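Local coordinates for endo-beta-1,4-xylanase Xyn10C (Pseudomonas cellulosa, PDB 1GNY), which degrades xylan by endo-cleavage of its beta-1,4 backbone linkages, and here is represented by its N-terminal family 15 carbohydrate-binding module, which binds xylan and xylooligosaccharides, at residues N11-N16 with I26-D31; S22-T27 with T34-G39. All blocks are in the same frame, centred on the assembly; numbering follows the deposited sequence.

Interaction 1 of 2, residues N11-N16 with I26-D31. With XYP (beta-D-xylopyranose), chain B.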
ATOM      1  N   ASN A  11       4.624 -13.634  -4.321  1.00 16.88           N
ATOM      2  CA  ASN A  11       5.225 -14.021  -3.040  1.00 17.21           C
ATOM      3  C   ASN A  11       5.439 -12.805  -2.169  1.00 15.51           C
ATOM      4  O   ASN A  11       5.518 -11.682  -2.662  1.00 15.96           O
ATOM      5  CB  ASN A  11       6.625 -14.612  -3.255  1.00 17.75           C
ATOM      6  CG  ASN A  11       6.648 -15.738  -4.264  1.00 21.89           C
ATOM      7  OD1 ASN A  11       6.382 -16.900  -3.922  1.00 22.69           O
ATOM      8  ND2 ASN A  11       6.987 -15.406  -5.519  1.00 24.53           N
ATOM      9  N   GLY A  12       5.543 -13.044  -0.872  1.00 15.73           N
ATOM     10  CA  GLY A  12       5.929 -12.008   0.055  1.00 15.05           C
ATOM     11  C   GLY A  12       4.852 -11.079   0.584  1.00 14.60           C
ATOM     12  O   GLY A  12       5.163 -10.208   1.395  1.00 15.12           O
ATOM     13  N   TRP A  13       3.610 -11.270   0.170  1.00 13.50           N
ATOM     14  CA  TRP A  13       2.529 -10.439   0.690  1.00 12.88           C
ATOM     15  C   TRP A  13       1.823 -11.075   1.891  1.00 14.30           C
ATOM     16  O   TRP A  13       1.802 -12.296   2.054  1.00 15.10           O
ATOM     17  CB  TRP A  13       1.506 -10.124  -0.384  1.00 13.69           C
ATOM     18  CG  TRP A  13       1.954  -9.133  -1.457  1.00 12.30           C
ATOM     19  CD1 TRP A  13       2.787  -9.367  -2.519  1.00 12.63           C
ATOM     20  CD2 TRP A  13       1.515  -7.783  -1.586  1.00 12.66           C
ATOM     21  NE1 TRP A  13       2.897  -8.239  -3.297  1.00 13.64           N
ATOM     22  CE2 TRP A  13       2.126  -7.245  -2.742  1.00 13.18           C
ATOM     23  CE3 TRP A  13       0.656  -6.954  -0.827  1.00 13.50           C
ATOM     24  CZ2 TRP A  13       1.909  -5.945  -3.151  1.00 15.05           C
ATOM     25  CZ3 TRP A  13       0.420  -5.693  -1.243  1.00 12.49           C
ATOM     26  CH2 TRP A  13       1.051  -5.176  -2.398  1.00 13.78           C
ATOM     27  N   ARG A  14       1.191 -10.221   2.691  1.00 12.41           N
ATOM     28  CA  ARG A  14       0.407 -10.618   3.878  1.00 13.58           C
ATOM     29  C   ARG A  14      -0.795  -9.716   4.029  1.00 13.04           C
ATOM     30  O   ARG A  14      -0.775  -8.572   3.579  1.00 13.90           O
ATOM     31  CB  ARG A  14       1.210 -10.407   5.184  1.00 14.32           C
ATOM     32  CG  ARG A  14       2.586 -10.992   5.271  1.00 18.81           C
ATOM     33  CD  ARG A  14       3.293 -10.644   6.598  1.00 18.14           C
ATOM     34  NE  ARG A  14       3.681  -9.230   6.821  1.00 19.29           N
ATOM     35  CZ  ARG A  14       4.789  -8.669   6.334  1.00 17.13           C
ATOM     36  NH1 ARG A  14       5.632  -9.355   5.586  1.00 17.45           N
ATOM     37  NH2 ARG A  14       5.091  -7.410   6.620  1.00 16.71           N
ATOM     38  N   GLY A  15      -1.835 -10.230   4.686  1.00 13.06           N
ATOM     39  CA  GLY A  15      -2.899  -9.369   5.165  1.00 13.13           C
ATOM     40  C   GLY A  15      -2.336  -8.521   6.308  1.00 13.74           C
ATOM     41  O   GLY A  15      -1.294  -8.829   6.919  1.00 14.04           O
ATOM     42  N   ASN A  16      -3.031  -7.408   6.554  1.00 12.85           N
ATOM     43  CA  ASN A  16      -2.667  -6.433   7.628  1.00 13.30           C
ATOM     44  C   ASN A  16      -3.884  -5.765   8.267  1.00 13.91           C
ATOM     45  O   ASN A  16      -4.903  -5.517   7.598  1.00 12.48           O
ATOM     46  CB  ASN A  16      -1.789  -5.327   7.072  1.00 13.60           C
ATOM     47  CG  ASN A  16      -0.980  -4.618   8.129  1.00 13.67           C
ATOM     48  OD1 ASN A  16      -1.138  -3.393   8.370  1.00 15.79           O
ATOM     49  ND2 ASN A  16      -0.076  -5.331   8.712  1.00 10.93           N
ATOM     50  N   ILE A  26      -4.627 -12.601   2.581  1.00 11.64           N
ATOM     51  CA  ILE A  26      -4.680 -12.250   1.145  1.00 11.60           C
ATOM     52  C   ILE A  26      -4.879 -13.501   0.306  1.00 12.21           C
ATOM     53  O   ILE A  26      -4.699 -14.627   0.783  1.00 13.39           O
ATOM     54  CB  ILE A  26      -3.419 -11.450   0.663  1.00 11.76           C
ATOM     55  CG1 ILE A  26      -2.090 -12.158   0.950  1.00 15.20           C
ATOM     56  CG2 ILE A  26      -3.384 -10.098   1.375  1.00 11.74           C
ATOM     57  CD1 ILE A  26      -1.595 -13.028  -0.083  1.00 19.26           C
ATOM     58  N   THR A  27      -5.250 -13.290  -0.940  1.00 12.18           N
ATOM     59  CA  THR A  27      -5.362 -14.394  -1.927  1.00 12.39           C
ATOM     60  C   THR A  27      -4.612 -14.013  -3.199  1.00 12.75           C
ATOM     61  O   THR A  27      -4.840 -12.934  -3.763  1.00 12.23           O
ATOM     62  CB  THR A  27      -6.793 -14.722  -2.237  1.00 12.91           C
ATOM     63  OG1 THR A  27      -7.446 -15.221  -1.055  1.00 13.59           O
ATOM     64  CG2 THR A  27      -6.914 -15.888  -3.283  1.00 13.84           C
ATOM     65  N   TYR A  28      -3.723 -14.913  -3.624  1.00 13.45           N
ATOM     66  CA  TYR A  28      -2.990 -14.717  -4.861  1.00 12.82           C
ATOM     67  C   TYR A  28      -3.779 -15.248  -6.051  1.00 14.08           C
ATOM     68  O   TYR A  28      -4.498 -16.273  -5.956  1.00 15.44           O
ATOM     69  CB  TYR A  28      -1.646 -15.454  -4.820  1.00 12.93           C
ATOM     70  CG  TYR A  28      -0.614 -14.952  -3.855  1.00 11.80           C
ATOM     71  CD1 TYR A  28       0.087 -13.756  -4.103  1.00 13.72           C
ATOM     72  CD2 TYR A  28      -0.297 -15.665  -2.717  1.00 14.68           C
ATOM     73  CE1 TYR A  28       1.049 -13.289  -3.217  1.00 13.15           C
ATOM     74  CE2 TYR A  28       0.704 -15.234  -1.862  1.00 14.70           C
ATOM     75  CZ  TYR A  28       1.379 -14.035  -2.119  1.00 14.55           C
ATOM     76  OH  TYR A  28       2.360 -13.603  -1.257  1.00 16.41           O
ATOM     77  N   SER A  29      -3.685 -14.559  -7.164  1.00 14.00           N
ATOM     78  CA  SER A  29      -4.283 -15.062  -8.448  1.00 15.13           C
ATOM     79  C   SER A  29      -3.388 -14.602  -9.598  1.00 15.01           C
ATOM     80  O   SER A  29      -2.460 -13.811  -9.366  1.00 15.28           O
ATOM     81  CB  SER A  29      -5.700 -14.598  -8.642  1.00 15.82           C
ATOM     82  OG  SER A  29      -5.742 -13.231  -8.963  1.00 15.45           O
ATOM     83  N   ALA A  30      -3.704 -15.025 -10.826  1.00 16.04           N
ATOM     84  CA  ALA A  30      -2.950 -14.543 -11.985  1.00 16.32           C
ATOM     85  C   ALA A  30      -2.991 -13.004 -12.104  1.00 16.66           C
ATOM     86  O   ALA A  30      -2.051 -12.389 -12.624  1.00 18.45           O
ATOM     87  CB  ALA A  30      -3.475 -15.163 -13.266  1.00 17.61           C
ATOM     88  N   ASP A  31      -4.068 -12.394 -11.622  1.00 17.06           N
ATOM     89  CA  ASP A  31      -4.182 -10.909 -11.651  1.00 17.62           C
ATOM     90  C   ASP A  31      -3.388 -10.159 -10.561  1.00 16.80           C
ATOM     91  O   ASP A  31      -3.231  -8.944 -10.652  1.00 18.19           O
ATOM     92  CB  ASP A  31      -5.613 -10.462 -11.556  1.00 18.15           C
ATOM     93  CG  ASP A  31      -6.389 -10.625 -12.867  1.00 21.23           C
ATOM     94  OD1 ASP A  31      -5.837 -11.109 -13.872  1.00 23.10           O
ATOM     95  OD2 ASP A  31      -7.602 -10.314 -12.956  1.00 27.44           O
TER
HETATM   96  C1  XYP B   2       0.818  -4.285  13.122  1.00 18.73           C
HETATM   97  C2  XYP B   2       0.512  -3.767  11.726  1.00 15.52           C
HETATM   98  C3  XYP B   2       0.832  -2.278  11.617  1.00 15.12           C
HETATM   99  C4  XYP B   2       0.239  -1.509  12.801  1.00 16.53           C
HETATM  100  C5  XYP B   2       0.637  -2.208  14.086  1.00 17.25           C
HETATM  101  O2  XYP B   2       1.299  -4.460  10.762  1.00 15.43           O
HETATM  102  O3  XYP B   2       0.329  -1.753  10.398  1.00 13.94           O
HETATM  103  O4  XYP B   2       0.777  -0.207  12.783  1.00 14.99           O
HETATM  104  O5  XYP B   2       0.216  -3.555  14.099  1.00 17.09           O
HETATM  105  O   HOH W   1       2.640 -15.116   0.846  1.00 32.46           O

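Interaction 2 of 2, residues S22-T27 with T34-G39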
ATOM      1  N   SER A  22     -10.061  -7.064  12.510  1.00 16.19           N
ATOM      2  CA  SER A  22      -9.096  -8.099  12.106  1.00 16.80           C
ATOM      3  C   SER A  22      -9.169  -8.384  10.615  1.00 14.85           C
ATOM      4  O   SER A  22     -10.224  -8.289   9.990  1.00 15.21           O
ATOM      5  CB  SER A  22      -9.375  -9.373  12.883  1.00 18.45           C
ATOM      6  OG  SER A  22      -9.197  -9.120  14.273  1.00 20.62           O
ATOM      7  N   HIS A  23      -8.040  -8.778  10.041  1.00 15.21           N
ATOM      8  CA  HIS A  23      -8.000  -9.085   8.619  1.00 14.36           C
ATOM      9  C   HIS A  23      -8.165 -10.591   8.342  1.00 14.47           C
ATOM     10  O   HIS A  23      -7.970 -11.420   9.232  1.00 14.55           O
ATOM     11  CB  HIS A  23      -6.664  -8.581   7.998  1.00 14.18           C
ATOM     12  CG  HIS A  23      -5.432  -9.310   8.456  1.00 13.27           C
ATOM     13  ND1 HIS A  23      -5.002 -10.501   7.889  1.00 14.57           N
ATOM     14  CD2 HIS A  23      -4.532  -9.019   9.426  1.00 15.30           C
ATOM     15  CE1 HIS A  23      -3.895 -10.897   8.486  1.00 15.95           C
ATOM     16  NE2 HIS A  23      -3.584 -10.020   9.428  1.00 16.07           N
ATOM     17  N   SER A  24      -8.481 -10.930   7.106  1.00 13.25           N
ATOM     18  CA  SER A  24      -8.593 -12.334   6.653  1.00 13.09           C
ATOM     19  C   SER A  24      -7.490 -12.772   5.663  1.00 12.73           C
ATOM     20  O   SER A  24      -7.721 -13.621   4.816  1.00 13.93           O
ATOM     21  CB  SER A  24      -9.995 -12.630   6.079  1.00 14.73           C
ATOM     22  OG  SER A  24     -10.353 -11.874   4.935  1.00 14.19           O
ATOM     23  N   GLY A  25      -6.290 -12.202   5.784  1.00 12.22           N
ATOM     24  CA  GLY A  25      -5.165 -12.537   4.924  1.00 11.28           C
ATOM     25  C   GLY A  25      -5.324 -11.979   3.525  1.00 11.74           C
ATOM     26  O   GLY A  25      -6.020 -10.968   3.308  1.00 11.11           O
ATOM     27  N   ILE A  26      -4.627 -12.601   2.581  1.00 11.64           N
ATOM     28  CA  ILE A  26      -4.680 -12.250   1.145  1.00 11.60           C
ATOM     29  C   ILE A  26      -4.879 -13.501   0.306  1.00 12.21           C
ATOM     30  O   ILE A  26      -4.699 -14.627   0.783  1.00 13.39           O
ATOM     31  CB  ILE A  26      -3.419 -11.450   0.663  1.00 11.76           C
ATOM     32  CG1 ILE A  26      -2.090 -12.158   0.950  1.00 15.20           C
ATOM     33  CG2 ILE A  26      -3.384 -10.098   1.375  1.00 11.74           C
ATOM     34  CD1 ILE A  26      -1.595 -13.028  -0.083  1.00 19.26           C
ATOM     35  N   THR A  27      -5.250 -13.290  -0.940  1.00 12.18           N
ATOM     36  CA  THR A  27      -5.362 -14.394  -1.927  1.00 12.39           C
ATOM     37  C   THR A  27      -4.612 -14.013  -3.199  1.00 12.75           C
ATOM     38  O   THR A  27      -4.840 -12.934  -3.763  1.00 12.23           O
ATOM     39  CB  THR A  27      -6.793 -14.722  -2.237  1.00 12.91           C
ATOM     40  OG1 THR A  27      -7.446 -15.221  -1.055  1.00 13.59           O
ATOM     41  CG2 THR A  27      -6.914 -15.888  -3.283  1.00 13.84           C
ATOM     42  N   THR A  34      -5.295  -9.985  -3.825  1.00 12.53           N
ATOM     43  CA  THR A  34      -6.666  -9.515  -3.486  1.00 12.57           C
ATOM     44  C   THR A  34      -6.900  -9.716  -2.001  1.00 12.91           C
ATOM     45  O   THR A  34      -6.490 -10.735  -1.420  1.00 12.60           O
ATOM     46  CB  THR A  34      -7.781 -10.236  -4.314  1.00 12.51           C
ATOM     47  OG1 THR A  34      -7.482 -10.114  -5.708  1.00 12.81           O
ATOM     48  CG2 THR A  34      -9.179  -9.617  -4.104  1.00 15.46           C
ATOM     49  N   PHE A  35      -7.558  -8.734  -1.400  1.00 12.45           N
ATOM     50  CA  PHE A  35      -8.026  -8.861  -0.020  1.00 12.54           C
ATOM     51  C   PHE A  35      -9.494  -8.432   0.133  1.00 12.68           C
ATOM     52  O   PHE A  35     -10.017  -7.602  -0.648  1.00 13.34           O
ATOM     53  CB  PHE A  35      -7.116  -8.131   0.979  1.00 12.18           C
ATOM     54  CG  PHE A  35      -7.168  -6.623   0.928  1.00 11.85           C
ATOM     55  CD1 PHE A  35      -6.325  -5.912   0.051  1.00 12.20           C
ATOM     56  CD2 PHE A  35      -7.965  -5.901   1.804  1.00 13.28           C
ATOM     57  CE1 PHE A  35      -6.347  -4.550   0.011  1.00 13.97           C
ATOM     58  CE2 PHE A  35      -7.980  -4.517   1.769  1.00 14.44           C
ATOM     59  CZ  PHE A  35      -7.147  -3.837   0.876  1.00 13.89           C
ATOM     60  N   ALA A  36     -10.130  -9.012   1.153  1.00 12.80           N
ATOM     61  CA  ALA A  36     -11.472  -8.638   1.600  1.00 13.24           C
ATOM     62  C   ALA A  36     -11.354  -7.399   2.515  1.00 13.29           C
ATOM     63  O   ALA A  36     -10.666  -7.409   3.557  1.00 13.87           O
ATOM     64  CB  ALA A  36     -12.133  -9.782   2.350  1.00 13.50           C
ATOM     65  N   ALA A  37     -11.963  -6.301   2.089  1.00 14.29           N
ATOM     66  CA  ALA A  37     -11.912  -5.028   2.820  1.00 14.07           C
ATOM     67  C   ALA A  37     -12.956  -5.030   3.959  1.00 15.48           C
ATOM     68  O   ALA A  37     -14.031  -4.413   3.883  1.00 15.24           O
ATOM     69  CB  ALA A  37     -12.133  -3.857   1.865  1.00 14.67           C
ATOM     70  N   LEU A  38     -12.619  -5.764   5.003  1.00 14.52           N
ATOM     71  CA  LEU A  38     -13.563  -6.045   6.114  1.00 14.85           C
ATOM     72  C   LEU A  38     -13.894  -4.877   7.026  1.00 15.15           C
ATOM     73  O   LEU A  38     -14.993  -4.837   7.602  1.00 16.68           O
ATOM     74  CB  LEU A  38     -13.061  -7.206   6.972  1.00 15.75           C
ATOM     75  CG  LEU A  38     -12.931  -8.537   6.220  1.00 16.10           C
ATOM     76  CD1 LEU A  38     -12.144  -9.540   7.065  1.00 17.70           C
ATOM     77  CD2 LEU A  38     -14.260  -9.083   5.725  1.00 18.89           C
ATOM     78  N   GLY A  39     -12.968  -3.966   7.184  1.00 14.82           N
ATOM     79  CA  GLY A  39     -13.162  -2.784   8.038  1.00 15.82           C
ATOM     80  C   GLY A  39     -12.061  -1.759   7.932  1.00 15.76           C
ATOM     81  O   GLY A  39     -11.089  -1.931   7.204  1.00 15.32           O
TER
HETATM   82  O   HOH W   2      -8.800 -11.229   2.610  1.00 12.75           O
HETATM   83  O   HOH W   3      -8.864  -9.018   4.969  1.00 13.65           O
HETATM   84  O   HOH W   4      -5.770 -11.948  -6.315  1.00 16.33           O

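Interaction 1 of 2, residues N11-N16 with I26-D31
The outer strand of the xylan-binding sheet, 14-17, carries Asn16 into the sugar site, and at its start Trp13, Arg14 and Gly15 meet Ile26 and Tyr28. Strand 27-29 belongs to another sheet. The contact therefore joins two sheets. Its one direct hydrogen bond runs from Trp13 N to Tyr28 OH (3.0 Å, N-H...O angle 154°). The donor approaches the edge of the phenol, close to the ring plane. A water also lies at that edge, 2.6 Å from Tyr28 OH, and donates to Trp13 O at 3.2 Å. The hydroxyl and the water thus bridge both backbone polar atoms of Trp13. Gly12 makes the turn before Trp13 with a positive phi, and a side chain there would collide with the carbonyl O of Asn11. Ile26 packs by CG2 on the Arg14-Gly15 backbone, 3.7 Å from Gly15 N. Its CD1 lies 4.3 Å from Trp13 CB and, within 26-31, sits 3.6 Å above the Tyr28 ring plane, toward the rim. The indole of Trp13 leads inward to Phe46, and its NE1 bonds to Asp8 O. At the ligand, Asn16 ND2 donates to xylose O2 (2.6 Å), while Asn16 OD1 lies 3.0 Å from xylose O3. The carboxamide gets there with CG anti to the backbone N (chi1 -159°). A leucine here would remove both polar atoms and is likely to leave xylose O2 without this donor, weakening the hold on the sugar that Gln81 and Gln127 share. The chemistry divides by place: a phenol and a water bind the backbone at the sheet edge and an isoleucine packs against it, whereas an amide serves the sugar.

Interaction 2 of 2, residues S22-T27 with T34-G39
Thr27 O is gripped twice: by Thr34 N at 3.0 Å and by a water at 2.9 Å. The same water is hydrogen-bonded to Thr34 OG1, which also bonds to Thr141 OG1 on the neighbouring strand. The return bond, Thr27 N to Thr34 O (2.9 Å), is nearly straight on the acceptor, with a C=O...N angle of 161°. Together these two bonds make one antiparallel hydrogen-bonded pair. Beyond it the backbones separate, and water fills in for direct bonds. One water accepts from Ala36 N (3.0 Å), donates to Gly25 O and is also bonded to Ser24 OG. A second accepts from Ser24 N and donates to Ala36 O (2.8 Å). The serine hydroxyl stands between its own backbone N and carbonyl carbon (chi1 62°). There it lies against apolar neighbours too, with OG 3.6 Å from Leu38 CD1 and near Ala36 CB. His23 steadies the bend, because its ND1 accepts from Gly25 N (3.0 Å) in the plane of the imidazole. This is consistent with a neutral ring carrying its proton on NE2. Gly25 has a positive phi, a conformation that glycine adopts readily. On the inner side, Phe35 CB packs on Ile26 CG2, and the Phe35 side chain also touches Ala44. This is an antiparallel beta-hairpin, strands 27-29 and 32-36, whose open end splays apart into a water-bridged loop.

How the interactions relate
Both are surface contacts on the same side of the module, and they share Ile26 and Thr27. Interaction 1 joins strand 14-17 of one sheet to strand 27-29 of another. Interaction 2 stays within one sheet, pairing strand 27-29 and the loop before it with strand 32-36. The chemistry follows. Between sheets, side chains meet backbone, with a phenol as the main polar group. Within the sheet, backbone meets backbone, directly or through water. The two also touch: His23 of interaction 2 packs by CD2 against Asn16 C and by CE1 against Gly15 C. The loop therefore lies directly beside the strand that presents Asn16 to the xylose.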